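Local coordinates for PTS system fructose-specific EIIB component (Bacillus subtilis, PDB 1BLE), which takes a phosphoryl group from phospho-EIIA on a histidine and passes it to fructose as the sugar is carried across the cell membrane, at residues 61-73 against 88-100. Sequence-based numbering, arbitrary orientation.
Sequences VSVSKMAKAFHSP and SDIVSLIEAGVPI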
loop_
_atom_site.group_PDB
_atom_site.type_symbol
_atom_site.label_atom_id
_atom_site.label_comp_id
_atom_site.label_asym_id
_atom_site.label_seq_id
_atom_site.Cartn_x
_atom_site.Cartn_y
_atom_site.Cartn_z
ATOM N N VAL A 61 7.071 -3.349 9.401
ATOM C CA VAL A 61 7.913 -4.508 9.516
ATOM C C VAL A 61 7.810 -5.078 10.927
ATOM O O VAL A 61 7.167 -4.489 11.799
ATOM C CB VAL A 61 9.354 -4.116 9.210
ATOM C CG1 VAL A 61 9.507 -3.871 7.769
ATOM C CG2 VAL A 61 9.745 -2.857 10.006
ATOM N N SER A 62 8.442 -6.231 11.121
ATOM C CA SER A 62 8.505 -6.957 12.389
ATOM C C SER A 62 9.774 -6.599 13.182
ATOM O O SER A 62 10.737 -6.073 12.618
ATOM C CB SER A 62 8.504 -8.458 12.118
ATOM O OG SER A 62 9.762 -8.928 11.645
ATOM N N VAL A 63 9.797 -6.930 14.473
ATOM C CA VAL A 63 10.957 -6.628 15.310
ATOM C C VAL A 63 12.240 -7.205 14.728
ATOM O O VAL A 63 13.305 -6.606 14.832
ATOM C CB VAL A 63 10.757 -7.129 16.733
ATOM C CG1 VAL A 63 12.050 -6.967 17.550
ATOM C CG2 VAL A 63 9.617 -6.340 17.365
ATOM N N SER A 64 12.106 -8.320 14.033
ATOM C CA SER A 64 13.240 -9.000 13.414
ATOM C C SER A 64 13.815 -8.285 12.165
ATOM O O SER A 64 15.048 -8.140 12.047
ATOM C CB SER A 64 12.820 -10.442 13.101
ATOM O OG SER A 64 11.951 -10.928 14.141
ATOM N N LYS A 65 12.936 -7.847 11.250
ATOM C CA LYS A 65 13.347 -7.149 10.034
ATOM C C LYS A 65 13.828 -5.752 10.409
ATOM O O LYS A 65 14.812 -5.275 9.864
ATOM C CB LYS A 65 12.186 -7.113 9.025
ATOM C CG LYS A 65 12.446 -6.405 7.675
ATOM C CD LYS A 65 13.250 -7.219 6.663
ATOM C CE LYS A 65 13.627 -6.406 5.405
ATOM N NZ LYS A 65 14.423 -7.271 4.462
ATOM N N MET A 66 13.179 -5.114 11.380
ATOM C CA MET A 66 13.607 -3.777 11.814
ATOM C C MET A 66 15.051 -3.874 12.268
ATOM O O MET A 66 15.899 -3.136 11.796
ATOM C CB MET A 66 12.734 -3.228 12.950
ATOM C CG MET A 66 13.061 -1.778 13.322
ATOM S SD MET A 66 12.974 -0.692 11.894
ATOM C CE MET A 66 14.436 0.314 12.089
ATOM N N ALA A 67 15.331 -4.852 13.125
ATOM C CA ALA A 67 16.683 -5.115 13.622
ATOM C C ALA A 67 17.616 -5.213 12.430
ATOM O O ALA A 67 18.615 -4.488 12.363
ATOM C CB ALA A 67 16.717 -6.411 14.395
ATOM N N LYS A 68 17.249 -6.053 11.454
ATOM C CA LYS A 68 18.082 -6.253 10.258
ATOM C C LYS A 68 18.241 -5.001 9.453
ATOM O O LYS A 68 19.359 -4.657 9.106
ATOM C CB LYS A 68 17.561 -7.362 9.352
ATOM N N ALA A 69 17.149 -4.264 9.241
ATOM C CA ALA A 69 17.199 -3.021 8.460
ATOM C C ALA A 69 18.000 -1.922 9.150
ATOM O O ALA A 69 18.789 -1.242 8.512
ATOM C CB ALA A 69 15.811 -2.535 8.138
ATOM N N PHE A 70 17.841 -1.789 10.460
ATOM C CA PHE A 70 18.547 -0.765 11.206
ATOM C C PHE A 70 20.029 -0.765 10.935
ATOM O O PHE A 70 20.666 0.291 10.918
ATOM C CB PHE A 70 18.363 -0.947 12.697
ATOM C CG PHE A 70 19.132 0.042 13.497
ATOM C CD1 PHE A 70 18.941 1.406 13.295
ATOM C CD2 PHE A 70 20.065 -0.366 14.436
ATOM C CE1 PHE A 70 19.663 2.360 14.020
ATOM C CE2 PHE A 70 20.793 0.584 15.169
ATOM C CZ PHE A 70 20.589 1.949 14.957
ATOM N N HIS A 71 20.580 -1.964 10.763
ATOM C CA HIS A 71 22.014 -2.134 10.520
ATOM C C HIS A 71 22.381 -2.239 9.044
ATOM O O HIS A 71 23.549 -2.101 8.681
ATOM C CB HIS A 71 22.578 -3.339 11.307
ATOM C CG HIS A 71 22.447 -3.209 12.797
ATOM N ND1 HIS A 71 21.599 -3.995 13.541
ATOM C CD2 HIS A 71 23.015 -2.338 13.665
ATOM C CE1 HIS A 71 21.635 -3.620 14.799
ATOM N NE2 HIS A 71 22.490 -2.610 14.908
ATOM N N SER A 72 21.405 -2.486 8.180
ATOM C CA SER A 72 21.740 -2.575 6.755
ATOM C C SER A 72 22.354 -1.274 6.228
ATOM O O SER A 72 22.028 -0.177 6.696
ATOM C CB SER A 72 20.539 -2.948 5.897
ATOM O OG SER A 72 20.818 -2.630 4.549
ATOM N N PRO A 73 23.296 -1.392 5.279
ATOM C CA PRO A 73 23.983 -0.250 4.674
ATOM C C PRO A 73 23.146 0.578 3.690
ATOM O O PRO A 73 23.489 1.731 3.395
ATOM C CB PRO A 73 25.193 -0.918 4.011
ATOM C CG PRO A 73 25.458 -2.099 4.909
ATOM C CD PRO A 73 24.059 -2.626 5.003
ATOM N N SER A 88 6.598 -3.646 24.889
ATOM C CA SER A 88 7.329 -4.894 24.827
ATOM C C SER A 88 8.075 -5.039 23.516
ATOM O O SER A 88 9.212 -5.496 23.482
ATOM C CB SER A 88 6.382 -6.051 25.035
ATOM O OG SER A 88 5.539 -5.758 26.132
ATOM N N ASP A 89 7.435 -4.691 22.417
ATOM C CA ASP A 89 8.103 -4.783 21.141
ATOM C C ASP A 89 9.304 -3.814 21.148
ATOM O O ASP A 89 10.230 -4.019 20.388
ATOM C CB ASP A 89 7.138 -4.413 20.017
ATOM C CG ASP A 89 6.018 -5.409 19.840
ATOM O OD1 ASP A 89 6.302 -6.615 19.765
ATOM O OD2 ASP A 89 4.854 -4.978 19.710
ATOM N N ILE A 90 9.289 -2.754 21.967
ATOM C CA ILE A 90 10.428 -1.824 21.998
ATOM C C ILE A 90 11.578 -2.529 22.686
ATOM O O ILE A 90 12.734 -2.383 22.307
ATOM C CB ILE A 90 10.162 -0.534 22.765
ATOM C CG1 ILE A 90 9.025 0.273 22.131
ATOM C CG2 ILE A 90 11.393 0.304 22.704
ATOM C CD1 ILE A 90 8.868 1.684 22.708
ATOM N N VAL A 91 11.230 -3.296 23.715
ATOM C CA VAL A 91 12.192 -4.101 24.473
ATOM C C VAL A 91 12.704 -5.176 23.503
ATOM O O VAL A 91 13.908 -5.268 23.289
ATOM C CB VAL A 91 11.522 -4.732 25.748
ATOM C CG1 VAL A 91 12.224 -6.033 26.149
ATOM C CG2 VAL A 91 11.509 -3.705 26.902
ATOM N N SER A 92 11.790 -5.920 22.863
ATOM C CA SER A 92 12.172 -6.937 21.890
ATOM C C SER A 92 13.135 -6.367 20.843
ATOM O O SER A 92 14.092 -7.039 20.466
ATOM C CB SER A 92 10.966 -7.469 21.146
ATOM O OG SER A 92 10.056 -8.082 22.020
ATOM N N LEU A 93 12.916 -5.125 20.401
ATOM C CA LEU A 93 13.767 -4.521 19.361
ATOM C C LEU A 93 15.140 -4.177 19.866
ATOM O O LEU A 93 16.093 -4.163 19.086
ATOM C CB LEU A 93 13.130 -3.265 18.728
ATOM C CG LEU A 93 13.863 -2.525 17.603
ATOM C CD1 LEU A 93 14.040 -3.403 16.363
ATOM C CD2 LEU A 93 13.133 -1.237 17.279
ATOM N N ILE A 94 15.233 -3.834 21.145
ATOM C CA ILE A 94 16.526 -3.486 21.738
ATOM C C ILE A 94 17.351 -4.756 21.967
ATOM O O ILE A 94 18.572 -4.742 21.840
ATOM C CB ILE A 94 16.352 -2.693 23.038
ATOM C CG1 ILE A 94 15.770 -1.321 22.711
ATOM C CG2 ILE A 94 17.664 -2.504 23.730
ATOM C CD1 ILE A 94 15.276 -0.537 23.924
ATOM N N GLU A 95 16.666 -5.868 22.221
ATOM C CA GLU A 95 17.323 -7.151 22.404
ATOM C C GLU A 95 17.670 -7.746 21.031
ATOM O O GLU A 95 17.761 -8.967 20.879
ATOM C CB GLU A 95 16.412 -8.118 23.159
ATOM C CG GLU A 95 15.972 -7.610 24.489
ATOM C CD GLU A 95 15.220 -8.657 25.270
ATOM O OE1 GLU A 95 14.578 -9.546 24.644
ATOM O OE2 GLU A 95 15.280 -8.590 26.521
ATOM N N ALA A 96 17.741 -6.891 20.015
ATOM C CA ALA A 96 18.108 -7.310 18.665
ATOM C C ALA A 96 19.265 -6.389 18.199
ATOM O O ALA A 96 19.808 -6.542 17.098
ATOM C CB ALA A 96 16.903 -7.257 17.723
ATOM N N GLY A 97 19.630 -5.435 19.060
ATOM C CA GLY A 97 20.748 -4.555 18.770
ATOM C C GLY A 97 20.499 -3.198 18.161
ATOM O O GLY A 97 21.381 -2.653 17.493
ATOM N N VAL A 98 19.324 -2.635 18.421
ATOM C CA VAL A 98 18.952 -1.335 17.893
ATOM C C VAL A 98 18.816 -0.430 19.107
ATOM O O VAL A 98 17.883 -0.567 19.874
ATOM C CB VAL A 98 17.592 -1.408 17.118
ATOM C CG1 VAL A 98 17.332 -0.107 16.391
ATOM C CG2 VAL A 98 17.591 -2.577 16.127
ATOM N N PRO A 99 19.756 0.502 19.303
ATOM C CA PRO A 99 19.683 1.403 20.453
ATOM C C PRO A 99 18.601 2.474 20.307
ATOM O O PRO A 99 18.550 3.220 19.314
ATOM C CB PRO A 99 21.075 2.043 20.463
ATOM C CG PRO A 99 21.332 2.257 19.016
ATOM C CD PRO A 99 20.853 0.908 18.404
ATOM N N ILE A 100 17.730 2.552 21.298
ATOM C CA ILE A 100 16.698 3.568 21.280
ATOM C C ILE A 100 16.926 4.453 22.520
ATOM O O ILE A 100 16.934 3.983 23.649
ATOM C CB ILE A 100 15.317 2.900 21.152
ATOM C CG1 ILE A 100 15.164 2.406 19.711
ATOM C CG2 ILE A 100 14.217 3.858 21.535
ATOM C CD1 ILE A 100 14.036 1.473 19.486
#
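V98 lays its CG1 methyl over one face of the F70 phenyl ring, 3.5 Å from the centroid and 19° off the ring normal, a CH-pi contact. F70 carries its CG anti to the backbone N (chi1 177°), which directs the ring toward the loop after helix 88-94; there P99 CD approaches F70 CE2 obliquely. Cut back to an alanine, F70 would probably leave the V98 methyl without its aromatic partner and open a gap beside P99. The V98 CG2 branch lies between ring and helix backbone, 3.7 Å from both F70 CD2 and A67 CA. Helix meets loop again where the methyls of A67 and A96 touch, CB to CB at 3.4 Å, and L93 CD1 lies 3.6 Å from M66 CG. V63 CG1 rests on the L93 backbone, 3.5 Å from L93 CA. The axes of helices 63-71 and 88-94 come within 9.4 Å and cross at -44°. Weak bonds from S64 N and K65 N to S62 OG cap helix 63-71, and D36 accepts from V63 N. Beneath, M66 and L93 both reach L82 of strand 79-84, as expected for neighbouring helices on one face of the parallel part of the mixed alpha/beta sheet; helix 125-136 packs against V91 and I94.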